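Local atomic coordinates of jacalin-type lectin domain-containing protein (Musa acuminata, PDB entry 7KMU), a protein that probably binds mannose-containing glycans as a mannose-specific jacalin-related lectin and has antiviral and mitogenic activity. Residues G8-N13 against T110-P115; S16-G21 against Q53-T58; S28-A33 against A39-F44; E61-A66 against G102-Y107; H79-D82 against T87-G90. One frame throughout, in Å; residues are numbered along the deposited sequence. Where two conformers were deposited one is given.

Contact 1 of 5, residues G8-N13 against T110-P115; sequences GTWGGN and TPFSIP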
# COMPACT_ATOMS: atom_id res chain seq x y z
N GLY B 8 -3.39 2.43 -4.67
CA GLY B 8 -2.77 3.64 -5.16
C GLY B 8 -3.85 4.65 -5.52
O GLY B 8 -5.02 4.44 -5.18
N THR B 9 -3.50 5.76 -6.18
CA THR B 9 -2.13 6.06 -6.58
C THR B 9 -1.35 6.76 -5.48
O THR B 9 -1.92 7.30 -4.52
CB THR B 9 -2.12 7.01 -7.81
OG1 THR B 9 -2.81 8.22 -7.47
CG2 THR B 9 -2.75 6.40 -9.06
N TRP B 10 -0.03 6.75 -5.64
CA TRP B 10 0.91 7.58 -4.91
C TRP B 10 1.48 8.52 -5.96
O TRP B 10 1.77 8.08 -7.08
CB TRP B 10 2.04 6.76 -4.30
CG TRP B 10 1.55 5.80 -3.26
CD1 TRP B 10 1.36 6.06 -1.93
CD2 TRP B 10 1.11 4.46 -3.48
NE1 TRP B 10 0.86 4.94 -1.30
CE2 TRP B 10 0.72 3.94 -2.22
CE3 TRP B 10 1.05 3.63 -4.61
CZ2 TRP B 10 0.24 2.63 -2.07
CZ3 TRP B 10 0.56 2.34 -4.47
CH2 TRP B 10 0.12 1.86 -3.21
N GLY B 11 1.59 9.80 -5.63
CA GLY B 11 2.12 10.80 -6.56
C GLY B 11 1.27 12.04 -6.64
O GLY B 11 0.38 12.25 -5.80
N GLY B 12 1.54 12.85 -7.65
CA GLY B 12 0.84 14.12 -7.86
C GLY B 12 -0.45 14.00 -8.62
O GLY B 12 -0.84 12.91 -9.07
N ASN B 13 -1.13 15.14 -8.80
CA ASN B 13 -2.42 15.19 -9.50
C ASN B 13 -2.31 15.58 -10.97
O ASN B 13 -3.33 15.61 -11.67
CB ASN B 13 -3.35 16.16 -8.76
CG ASN B 13 -3.62 15.71 -7.34
OD1 ASN B 13 -3.89 14.53 -7.09
ND2 ASN B 13 -3.53 16.63 -6.39
N THR B 110 8.43 12.09 0.00
CA THR B 110 7.54 11.33 0.87
C THR B 110 7.59 9.87 0.43
O THR B 110 7.16 9.57 -0.69
CB THR B 110 6.11 11.89 0.84
OG1 THR B 110 6.15 13.28 1.18
CG2 THR B 110 5.19 11.18 1.83
N PRO B 111 8.15 8.95 1.23
CA PRO B 111 8.21 7.56 0.79
C PRO B 111 6.87 6.86 0.80
O PRO B 111 5.96 7.22 1.54
CB PRO B 111 9.15 6.91 1.80
CG PRO B 111 8.97 7.71 3.04
CD PRO B 111 8.76 9.13 2.57
N PHE B 112 6.76 5.84 -0.06
CA PHE B 112 5.62 4.94 -0.12
C PHE B 112 6.17 3.53 -0.29
O PHE B 112 7.26 3.34 -0.87
CB PHE B 112 4.61 5.28 -1.24
CG PHE B 112 5.14 5.26 -2.65
CD1 PHE B 112 5.72 6.39 -3.21
CD2 PHE B 112 5.02 4.12 -3.45
CE1 PHE B 112 6.20 6.38 -4.52
CE2 PHE B 112 5.51 4.10 -4.76
CZ PHE B 112 6.10 5.23 -5.29
N SER B 113 5.44 2.54 0.21
CA SER B 113 5.87 1.15 0.13
C SER B 113 4.68 0.23 0.16
O SER B 113 3.75 0.43 0.96
CB SER B 113 6.84 0.81 1.25
OG SER B 113 6.25 1.01 2.53
N ILE B 114 4.69 -0.78 -0.73
CA ILE B 114 3.64 -1.78 -0.85
C ILE B 114 4.25 -3.16 -0.70
O ILE B 114 4.53 -3.81 -1.71
CB ILE B 114 2.82 -1.64 -2.17
CG1 ILE B 114 2.30 -0.23 -2.37
CG2 ILE B 114 1.66 -2.66 -2.24
CD1 ILE B 114 3.38 0.84 -2.90
N PRO B 115 4.48 -3.61 0.53
CA PRO B 115 5.03 -4.97 0.72
C PRO B 115 3.90 -6.00 0.63
O PRO B 115 2.99 -5.99 1.46
CB PRO B 115 5.65 -4.92 2.12
CG PRO B 115 5.07 -3.73 2.80
CD PRO B 115 4.25 -2.93 1.82
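Trp10 of strand 5-11 meets Phe112 and Ile114 of strand 110-116, and its indole can be followed outward atom by atom. Contact begins at CB: Trp10 CB stands over the face of the Phe112 ring, 3.9 Å from the ring centroid. Phe112 replies in kind, its own CB lying over the five-membered ring of the indole and 3.4 Å from Trp10 CD1. With Phe112 CG lodged between its backbone N and carbonyl carbon (chi1 60°), the phenyl lies nearly parallel over one face of the indole, and it forms an offset stack with the five-membered ring at a centroid separation of 4.8 Å; the planes differ by 9°. NE1 turns from this pair to a hydrogen bond with Ser113 OG of the second subunit. At the far end of the indole, Ile114 CD1 covers the six-membered ring from the same face as Phe112, 3.6 Å from its centroid, while Gly8 CA lies against the opposite face. No hydrogen bond joins the two segments, so stacking and CH-pi contacts join the two sheets of the beta-prism here. The indole's one polar atom is satisfied across the dimer interface, so the same residue takes part in both the core packing and the subunit contact.

Contact 2 of 5, residues S16-G21 against Q53-T58; sequences SEWDMG and QHYGGT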
# COMPACT_ATOMS: atom_id res chain seq x y z
N SER B 16 -1.91 12.82 -17.35
CA SER B 16 -3.11 12.16 -17.87
C SER B 16 -3.20 10.77 -17.27
O SER B 16 -2.17 10.11 -17.09
CB SER B 16 -3.02 12.04 -19.39
OG SER B 16 -2.93 13.32 -19.99
N GLU B 17 -4.41 10.29 -16.97
CA GLU B 17 -4.58 8.94 -16.42
C GLU B 17 -4.18 7.87 -17.43
O GLU B 17 -4.43 7.99 -18.63
CB GLU B 17 -6.06 8.71 -16.01
CG GLU B 17 -6.49 9.55 -14.82
CD GLU B 17 -7.92 9.32 -14.39
OE1 GLU B 17 -8.19 8.29 -13.73
OE2 GLU B 17 -8.78 10.18 -14.71
N TRP B 18 -3.55 6.80 -16.92
CA TRP B 18 -3.22 5.61 -17.68
C TRP B 18 -3.54 4.38 -16.84
O TRP B 18 -3.55 4.44 -15.60
CB TRP B 18 -1.78 5.59 -18.19
CG TRP B 18 -0.73 5.68 -17.13
CD1 TRP B 18 -0.15 6.83 -16.66
CD2 TRP B 18 -0.05 4.60 -16.47
NE1 TRP B 18 0.84 6.52 -15.75
CE2 TRP B 18 0.93 5.16 -15.63
CE3 TRP B 18 -0.16 3.20 -16.54
CZ2 TRP B 18 1.76 4.38 -14.82
CZ3 TRP B 18 0.69 2.42 -15.77
CH2 TRP B 18 1.66 3.01 -14.94
N ASP B 19 -3.82 3.28 -17.51
CA ASP B 19 -4.22 2.05 -16.84
C ASP B 19 -3.97 0.87 -17.75
O ASP B 19 -4.59 0.72 -18.81
CB ASP B 19 -5.71 2.14 -16.44
CG ASP B 19 -6.23 1.05 -15.54
OD1 ASP B 19 -5.50 0.06 -15.33
OD2 ASP B 19 -7.36 1.17 -15.05
N MET B 20 -3.01 0.03 -17.35
CA MET B 20 -2.60 -1.17 -18.08
C MET B 20 -3.62 -2.30 -17.90
O MET B 20 -3.71 -3.21 -18.74
CB MET B 20 -1.26 -1.60 -17.43
CG MET B 20 -0.50 -2.63 -18.13
SD MET B 20 0.62 -3.37 -16.92
CE MET B 20 -0.01 -5.02 -16.94
N GLY B 21 -4.35 -2.27 -16.78
CA GLY B 21 -5.23 -3.35 -16.37
C GLY B 21 -4.42 -4.48 -15.73
O GLY B 21 -3.18 -4.45 -15.73
N GLN B 53 3.23 -1.56 -23.44
CA GLN B 53 2.65 -0.25 -23.24
C GLN B 53 3.66 0.64 -22.55
O GLN B 53 4.23 0.23 -21.53
CB GLN B 53 1.36 -0.32 -22.42
CG GLN B 53 0.20 -1.01 -23.12
CD GLN B 53 -0.46 -0.18 -24.21
OE1 GLN B 53 -0.23 1.03 -24.36
NE2 GLN B 53 -1.30 -0.82 -25.01
N HIS B 54 3.87 1.85 -23.07
CA HIS B 54 4.80 2.85 -22.55
C HIS B 54 4.01 4.01 -21.97
O HIS B 54 3.10 4.54 -22.62
CB HIS B 54 5.71 3.36 -23.69
CG HIS B 54 6.79 4.31 -23.25
ND1 HIS B 54 6.53 5.65 -23.03
CD2 HIS B 54 8.11 4.08 -23.07
CE1 HIS B 54 7.69 6.19 -22.70
NE2 HIS B 54 8.67 5.28 -22.70
N TYR B 55 4.39 4.43 -20.75
CA TYR B 55 3.77 5.55 -20.05
C TYR B 55 4.86 6.52 -19.63
O TYR B 55 5.94 6.09 -19.22
CB TYR B 55 3.00 5.03 -18.82
CG TYR B 55 2.02 3.92 -19.19
CD1 TYR B 55 0.85 4.20 -19.88
CD2 TYR B 55 2.31 2.59 -18.90
CE1 TYR B 55 -0.03 3.19 -20.25
CE2 TYR B 55 1.43 1.57 -19.26
CZ TYR B 55 0.26 1.88 -19.94
OH TYR B 55 -0.63 0.88 -20.28
N GLY B 56 4.59 7.81 -19.80
CA GLY B 56 5.56 8.86 -19.49
C GLY B 56 6.27 9.40 -20.71
O GLY B 56 5.88 9.12 -21.85
N GLY B 57 7.33 10.16 -20.46
CA GLY B 57 8.10 10.84 -21.50
C GLY B 57 9.25 10.09 -22.11
O GLY B 57 9.35 8.86 -22.00
N THR B 58 10.12 10.85 -22.81
CA THR B 58 11.22 10.24 -23.55
C THR B 58 12.60 10.38 -22.88
O THR B 58 13.60 9.94 -23.45
CB THR B 58 11.24 10.83 -24.98
OG1 THR B 58 11.45 12.24 -24.88
CG2 THR B 58 9.94 10.57 -25.75
O HOH W 1 -2.88 1.53 -21.75
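Trp18 and Tyr55 face each other from strands whose backbones stay well apart, 7.4 Å between Trp18 CA and Tyr55 CA, too wide for neighbours in one sheet and bridged by no backbone hydrogen bond. The two aromatic side chains fill that gap as an offset stack. Trp18 CG lies between its backbone N and carbonyl carbon (chi1 58°), which sets the indole toward Tyr55. Centroids of the Trp18 six-membered ring and the Tyr55 ring are 4.0 Å apart, with 14° between the planes, and Trp18 CE3 sits over the centre of the phenol. Tyr55 CB extends the overlap by lying over the five-membered ring, 3.8 Å from its centroid. At the other margin Trp18 CB presses on Tyr55 CD1 at 3.4 Å. The indole NE1 makes a weak hydrogen bond to Arg127 O. Farther along, Tyr55 OH lies 3.6 Å from Met20 CA. A water in the plane of the phenol, 2.8 Å from Tyr55 OH, also makes a weak bond to Asp19 O. After strand 16-19 the chain bends through an Asx turn, in which Gly21 N donates to Asp19 OD1 at 3.0 Å from above the carboxylate plane. Asp19 is further held by Tyr138 and by a salt bridge to Lys6. The chemistry is thus divided by position: apolar ring faces carry the join between two sheets of the prism, while the hydroxyl has a water partner at the edge of the stack.

Contact 3 of 5, residues S28-A33 against A39-F44; sequences SVKINA and AIEITF. With EDO (1,2-ethanediol), chain F.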
# COMPACT_ATOMS: atom_id res chain seq x y z
N SER B 28 8.04 -8.33 -18.90
CA SER B 28 9.18 -7.47 -18.65
C SER B 28 8.74 -6.07 -18.29
O SER B 28 7.61 -5.66 -18.58
CB SER B 28 10.11 -7.46 -19.86
OG SER B 28 9.43 -7.01 -21.03
N VAL B 29 9.64 -5.33 -17.62
CA VAL B 29 9.40 -3.94 -17.24
C VAL B 29 10.66 -3.16 -17.59
O VAL B 29 11.76 -3.60 -17.28
CB VAL B 29 9.03 -3.77 -15.73
CG1 VAL B 29 8.99 -2.29 -15.32
CG2 VAL B 29 7.70 -4.44 -15.40
N LYS B 30 10.49 -1.96 -18.18
CA LYS B 30 11.60 -1.05 -18.44
C LYS B 30 11.28 0.26 -17.75
O LYS B 30 10.19 0.81 -17.94
CB LYS B 30 11.79 -0.84 -19.94
CG LYS B 30 12.97 0.09 -20.29
CD LYS B 30 13.12 0.26 -21.81
CE LYS B 30 12.20 1.31 -22.40
NZ LYS B 30 12.39 1.43 -23.87
N ILE B 31 12.21 0.76 -16.92
CA ILE B 31 12.04 2.05 -16.26
C ILE B 31 13.09 2.99 -16.79
O ILE B 31 14.26 2.60 -16.85
CB ILE B 31 12.13 1.92 -14.70
CG1 ILE B 31 10.90 1.17 -14.14
CG2 ILE B 31 12.32 3.30 -14.01
CD1 ILE B 31 10.98 0.76 -12.62
N ASN B 32 12.70 4.20 -17.19
CA ASN B 32 13.63 5.25 -17.60
C ASN B 32 13.69 6.25 -16.47
O ASN B 32 12.65 6.71 -15.98
CB ASN B 32 13.21 5.94 -18.89
CG ASN B 32 13.57 5.14 -20.11
OD1 ASN B 32 13.00 4.08 -20.38
ND2 ASN B 32 14.53 5.63 -20.89
N ALA B 33 14.92 6.57 -16.04
CA ALA B 33 15.08 7.48 -14.91
C ALA B 33 16.38 8.25 -15.00
O ALA B 33 17.35 7.75 -15.57
CB ALA B 33 15.08 6.67 -13.62
N ALA B 39 9.70 7.42 -17.18
CA ALA B 39 8.78 6.52 -17.84
C ALA B 39 8.82 5.11 -17.30
O ALA B 39 9.82 4.67 -16.71
CB ALA B 39 9.10 6.49 -19.34
N ILE B 40 7.73 4.38 -17.54
CA ILE B 40 7.63 2.97 -17.23
C ILE B 40 6.99 2.31 -18.43
O ILE B 40 6.00 2.82 -18.97
CB ILE B 40 6.92 2.65 -15.87
CG1 ILE B 40 7.03 1.14 -15.52
CG2 ILE B 40 5.46 3.16 -15.83
CD1 ILE B 40 6.68 0.77 -14.04
N GLU B 41 7.59 1.22 -18.89
CA GLU B 41 7.08 0.47 -20.03
C GLU B 41 6.92 -0.97 -19.58
O GLU B 41 7.82 -1.53 -18.96
CB GLU B 41 8.06 0.59 -21.20
CG GLU B 41 7.58 -0.10 -22.46
CD GLU B 41 8.62 -0.07 -23.56
OE1 GLU B 41 9.36 -1.07 -23.70
OE2 GLU B 41 8.71 0.96 -24.26
N ILE B 42 5.74 -1.58 -19.84
CA ILE B 42 5.48 -2.94 -19.40
C ILE B 42 5.10 -3.80 -20.59
O ILE B 42 4.27 -3.39 -21.40
CB ILE B 42 4.36 -3.02 -18.31
CG1 ILE B 42 4.58 -2.03 -17.14
CG2 ILE B 42 4.20 -4.44 -17.77
CD1 ILE B 42 3.74 -0.75 -17.26
N THR B 43 5.71 -4.98 -20.68
CA THR B 43 5.33 -5.99 -21.66
C THR B 43 4.62 -7.06 -20.84
O THR B 43 5.16 -7.58 -19.86
CB THR B 43 6.53 -6.53 -22.44
OG1 THR B 43 7.06 -5.48 -23.24
CG2 THR B 43 6.14 -7.69 -23.37
N PHE B 44 3.38 -7.37 -21.22
CA PHE B 44 2.56 -8.30 -20.47
C PHE B 44 1.70 -9.14 -21.38
O PHE B 44 1.42 -8.75 -22.52
CB PHE B 44 1.69 -7.53 -19.47
CG PHE B 44 0.76 -6.53 -20.11
CD1 PHE B 44 1.18 -5.24 -20.39
CD2 PHE B 44 -0.55 -6.89 -20.43
CE1 PHE B 44 0.32 -4.33 -21.01
CE2 PHE B 44 -1.40 -5.98 -21.05
CZ PHE B 44 -0.97 -4.69 -21.31
C1 EDO F . 9.20 -3.75 -21.19
O1 EDO F . 8.58 -3.44 -22.41
C2 EDO F . 10.70 -3.95 -21.46
O2 EDO F . 10.92 -5.12 -22.24
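Lys30 and Glu41 form the central hydrogen-bonded pair of these antiparallel strands, each backbone N donating to the other's carbonyl: Lys30 N to Glu41 O and Glu41 N to Lys30 O, both 2.8 Å. Ser28 with Thr43 and Asn32 with Ala39 make the other two reciprocal pairs, and Ala39 N to Asn32 O is the longest bond of the six at 3.3 Å. The intervening residues direct their backbone groups outward, Val29 to Ile65, Ile31 to His63 and Ile40 to Tyr55. This is the beta hairpin of strands 25-33 and 37-46, the two inner strands of one four-stranded sheet of the jacalin beta-prism; Val29, Ile31, Ile40 and Ile42 turn to its buried face, where Val29 CG1 meets Ile40 CG1 at 4.0 Å. The other face is mostly polar. A 1,2-ethanediol, probably from the crystallisation liquor, lies on it; its O2 is hydrogen-bonded to Ser28 OG at 2.7 Å, either able to donate. Its O1 donates to Glu41 OE1 at 2.8 Å and lies 2.7 Å from Thr43 OG1, which is also bonded to Thr52 OG1. Lys30 bends at chi3 (83°) and brings NZ beside the carboxylate, a long salt bridge of 3.7 Å to Glu41 OE2. Asn32 ND2 is taken up by Gly60 O.

Contact 4 of 5, residues E61-A66 against G102-Y107; sequences EPHEIA and GPFGAY. With EDO (1,2-ethanediol), chain F.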
# COMPACT_ATOMS: atom_id res chain seq x y z
N GLU B 61 17.63 7.39 -18.36
CA GLU B 61 18.38 6.21 -18.75
C GLU B 61 17.51 4.98 -18.54
O GLU B 61 16.86 4.88 -17.50
CB GLU B 61 19.68 6.10 -17.92
CG GLU B 61 20.59 4.94 -18.32
CD GLU B 61 21.79 4.64 -17.43
OE1 GLU B 61 22.00 5.37 -16.44
OE2 GLU B 61 22.51 3.66 -17.74
N PRO B 62 17.51 4.03 -19.48
CA PRO B 62 16.68 2.84 -19.31
C PRO B 62 17.36 1.71 -18.56
O PRO B 62 18.59 1.53 -18.62
CB PRO B 62 16.41 2.40 -20.75
CG PRO B 62 17.69 2.79 -21.48
CD PRO B 62 18.18 4.05 -20.81
N HIS B 63 16.53 0.94 -17.86
CA HIS B 63 16.91 -0.29 -17.17
C HIS B 63 15.76 -1.23 -17.33
O HIS B 63 14.60 -0.81 -17.32
CB HIS B 63 17.26 -0.09 -15.69
CG HIS B 63 18.57 0.59 -15.46
ND1 HIS B 63 18.64 1.94 -15.20
CD2 HIS B 63 19.82 0.07 -15.40
CE1 HIS B 63 19.92 2.21 -15.03
NE2 HIS B 63 20.67 1.12 -15.14
N GLU B 64 16.06 -2.50 -17.52
CA GLU B 64 15.02 -3.48 -17.79
C GLU B 64 15.18 -4.79 -17.04
O GLU B 64 16.31 -5.22 -16.78
CB GLU B 64 15.01 -3.72 -19.32
CG GLU B 64 13.94 -4.62 -19.90
CD GLU B 64 14.09 -4.86 -21.39
OE1 GLU B 64 14.53 -3.92 -22.10
OE2 GLU B 64 13.75 -5.97 -21.85
N ILE B 65 14.05 -5.42 -16.72
CA ILE B 65 13.98 -6.73 -16.10
C ILE B 65 13.11 -7.63 -16.96
O ILE B 65 12.00 -7.21 -17.33
CB ILE B 65 13.48 -6.68 -14.62
CG1 ILE B 65 13.47 -8.10 -14.00
CG2 ILE B 65 12.06 -5.99 -14.50
CD1 ILE B 65 13.15 -8.16 -12.54
N ALA B 66 13.60 -8.83 -17.32
CA ALA B 66 12.80 -9.82 -18.03
C ALA B 66 12.50 -10.90 -16.99
O ALA B 66 13.42 -11.50 -16.44
CB ALA B 66 13.57 -10.40 -19.21
N GLY B 102 16.08 -1.95 -9.19
CA GLY B 102 16.23 -0.60 -8.70
C GLY B 102 17.02 -0.56 -7.40
O GLY B 102 17.69 -1.54 -7.05
N PRO B 103 17.00 0.57 -6.69
CA PRO B 103 16.22 1.79 -6.96
C PRO B 103 16.70 2.59 -8.15
O PRO B 103 17.90 2.62 -8.45
CB PRO B 103 16.37 2.60 -5.66
CG PRO B 103 17.72 2.16 -5.12
CD PRO B 103 17.78 0.69 -5.44
N PHE B 104 15.76 3.24 -8.83
CA PHE B 104 16.04 4.16 -9.92
C PHE B 104 15.55 5.53 -9.52
O PHE B 104 14.58 5.65 -8.76
CB PHE B 104 15.38 3.70 -11.23
CG PHE B 104 15.79 2.31 -11.59
CD1 PHE B 104 17.13 1.99 -11.83
CD2 PHE B 104 14.85 1.29 -11.65
CE1 PHE B 104 17.52 0.69 -12.12
CE2 PHE B 104 15.24 -0.02 -11.98
CZ PHE B 104 16.57 -0.31 -12.20
N GLY B 105 16.21 6.57 -10.03
CA GLY B 105 15.86 7.94 -9.69
C GLY B 105 16.76 8.45 -8.58
O GLY B 105 17.38 7.66 -7.87
N ALA B 106 16.84 9.78 -8.43
CA ALA B 106 17.74 10.38 -7.44
C ALA B 106 17.05 11.23 -6.38
O ALA B 106 17.62 11.44 -5.30
CB ALA B 106 18.80 11.20 -8.15
N TYR B 107 15.84 11.74 -6.67
CA TYR B 107 15.12 12.60 -5.74
C TYR B 107 14.36 11.85 -4.67
O TYR B 107 13.76 10.80 -4.94
CB TYR B 107 14.14 13.50 -6.51
CG TYR B 107 14.71 14.81 -7.01
CD1 TYR B 107 15.83 14.84 -7.83
CD2 TYR B 107 14.06 16.02 -6.75
CE1 TYR B 107 16.33 16.04 -8.34
CE2 TYR B 107 14.55 17.22 -7.24
CZ TYR B 107 15.69 17.23 -8.04
OH TYR B 107 16.18 18.42 -8.53
C1 EDO F . 9.20 -3.75 -21.19
O1 EDO F . 8.58 -3.44 -22.41
C2 EDO F . 10.70 -3.95 -21.46
O2 EDO F . 10.92 -5.12 -22.24
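His63 and Phe104 carry this whole contact, a ring pair near the surface without any hydrogen bond between the segments. Phe104 overlaps the imidazole by one corner: its CE1 lies over a face, displaced toward the ring's margin, 3.5 Å from His63 CG and equally 3.5 Å from His63 ND1. The planes are only 13° apart, yet the rings have slid so far past each other that they barely overlap, with 4.7 Å between the His63 and Phe104 centroids. What remains is a partial contact, helped by His63 CB, which touches Phe104 CZ at 3.6 Å. Both side chains set CG anti to the carbonyl carbon (chi1 -73° for His63, -56° for Phe104), which lets each ring reach toward the other strand. His63 was modelled in two conformers, and this pairing belongs to one of them. Gly102 CA packs on a face of the Phe104 ring, just before the cis peptide bond that leads into Pro103. Glu64 points away from Phe104, and its OE2 accepts a weak bond from O2 of a 1,2-ethanediol. In the fold, strand 61-66 is the outermost strand of its sheet and hydrogen-bonds to strand 25-33, whose Ile31 and Ala33 also touch Phe104. Strand 100-104 is an outermost strand of another sheet, paired with strand 86-96; its Phe101 meets Phe104 edge-to-face and touches His63, so the pair lies where the outer strands of two sheets come together.

Contact 5 of 5, residues H79-D82 against T87-G90; sequences HVVD and TIIG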
# COMPACT_ATOMS: atom_id res chain seq x y z
N HIS B 79 9.49 7.17 -3.86
CA HIS B 79 9.32 8.49 -3.27
C HIS B 79 8.46 9.38 -4.13
O HIS B 79 8.64 9.41 -5.36
CB HIS B 79 10.68 9.19 -3.08
CG HIS B 79 11.42 8.72 -1.88
ND1 HIS B 79 11.48 9.48 -0.72
CD2 HIS B 79 12.09 7.56 -1.67
CE1 HIS B 79 12.20 8.78 0.14
NE2 HIS B 79 12.58 7.61 -0.38
N VAL B 80 7.54 10.12 -3.49
CA VAL B 80 6.75 11.19 -4.13
C VAL B 80 7.58 12.44 -3.85
O VAL B 80 7.93 12.70 -2.69
CB VAL B 80 5.32 11.31 -3.60
CG1 VAL B 80 4.61 12.50 -4.25
CG2 VAL B 80 4.54 10.02 -3.84
N VAL B 81 7.94 13.20 -4.89
CA VAL B 81 8.86 14.32 -4.74
C VAL B 81 8.40 15.59 -5.40
O VAL B 81 7.53 15.57 -6.28
CB VAL B 81 10.26 13.94 -5.31
CG1 VAL B 81 10.73 12.59 -4.80
CG2 VAL B 81 10.30 13.97 -6.85
N ASP B 82 9.05 16.70 -5.00
CA ASP B 82 8.84 17.99 -5.63
C ASP B 82 9.96 18.14 -6.66
O ASP B 82 11.14 18.05 -6.29
CB ASP B 82 8.88 19.13 -4.60
CG ASP B 82 8.56 20.48 -5.21
OD1 ASP B 82 9.47 21.10 -5.80
OD2 ASP B 82 7.40 20.91 -5.10
N THR B 87 4.69 17.66 -8.59
CA THR B 87 4.70 16.59 -7.59
C THR B 87 4.64 15.29 -8.41
O THR B 87 3.62 15.02 -9.04
CB THR B 87 3.51 16.72 -6.61
OG1 THR B 87 3.59 17.99 -5.95
CG2 THR B 87 3.49 15.62 -5.56
N ILE B 88 5.74 14.53 -8.44
CA ILE B 88 5.84 13.33 -9.29
C ILE B 88 6.56 12.19 -8.55
O ILE B 88 6.96 12.36 -7.39
CB ILE B 88 6.59 13.70 -10.62
CG1 ILE B 88 8.06 14.11 -10.35
CG2 ILE B 88 5.86 14.80 -11.45
CD1 ILE B 88 8.92 14.25 -11.61
N ILE B 89 6.78 11.06 -9.23
CA ILE B 89 7.55 9.95 -8.66
C ILE B 89 9.03 10.22 -8.94
O ILE B 89 9.45 10.35 -10.10
CB ILE B 89 7.07 8.59 -9.23
CG1 ILE B 89 5.54 8.38 -9.06
CG2 ILE B 89 7.88 7.41 -8.61
CD1 ILE B 89 5.02 8.51 -7.58
N GLY B 90 9.82 10.32 -7.87
CA GLY B 90 11.24 10.63 -7.98
C GLY B 90 12.16 9.43 -7.86
O GLY B 90 13.30 9.49 -8.34
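Val81 and Ile88 form the hydrogen-bonded pair at the middle of two antiparallel strands whose axes approach to 4.5 Å but are strongly twisted, 130° separating their N-to-C directions. Val81 N donates to Ile88 O at 2.8 Å, and Ile88 N returns a bond of 3.0 Å to Val81 O. Gly90 N adds a third, 2.9 Å to His79 O. On either side of Val81 are non-hydrogen-bonded pairs, Val80 with Ile89 and Asp82 with Thr87, and their CB atoms leave from the face not used by Val81. On that face Val80 spreads its two methyls between two partners: CG1, anti to the backbone N (chi1 176°), meets Thr87 CG2 at 3.6 Å, while CG2 looks toward Ile89 CD1, 4.1 Å away. On the other face the branched end of Val81 packs down over Gly90, whose CA is 3.6 Å from Val81 CG2; having no side chain, the glycine leaves room for that valine at a strongly twisted place. Ile88 CG1 lies beside Val81 CG2. His79 directs its ring away, its ND1 hydrogen-bonded to Gly109 N, and Asp82 OD1 takes the N-H of Gly85 in the connecting turn. Two successive antiparallel strands joined by a short turn make a beta hairpin, here a strongly twisted one formed by strands 73-83 and 86-96, the inner pair of one sheet of the jacalin-type beta-prism.

The five contacts sample a beta-prism of three four-stranded antiparallel sheets without helices. Contacts 3 and 5 are hairpins, each the inner pair of its own sheet, with centres about 18 Å apart. Contacts 1, 2 and 4 join strands of different sheets, so between them they link all three. Contact 1 closes the longest loop of chain and encloses the others; contact 3 is nested in contact 2, and contact 5 in contact 4. Contacts 1 and 5 touch (centres about 9 Å apart), as do 3 and 4 (about 9 Å), 2 and 3 (about 10 Å) and 4 and 5 (about 15 Å), because strands of each pair are neighbours in a sheet. The contacts thus tie early, middle and late parts of the chain into one prism, with contact 1 facing the second subunit.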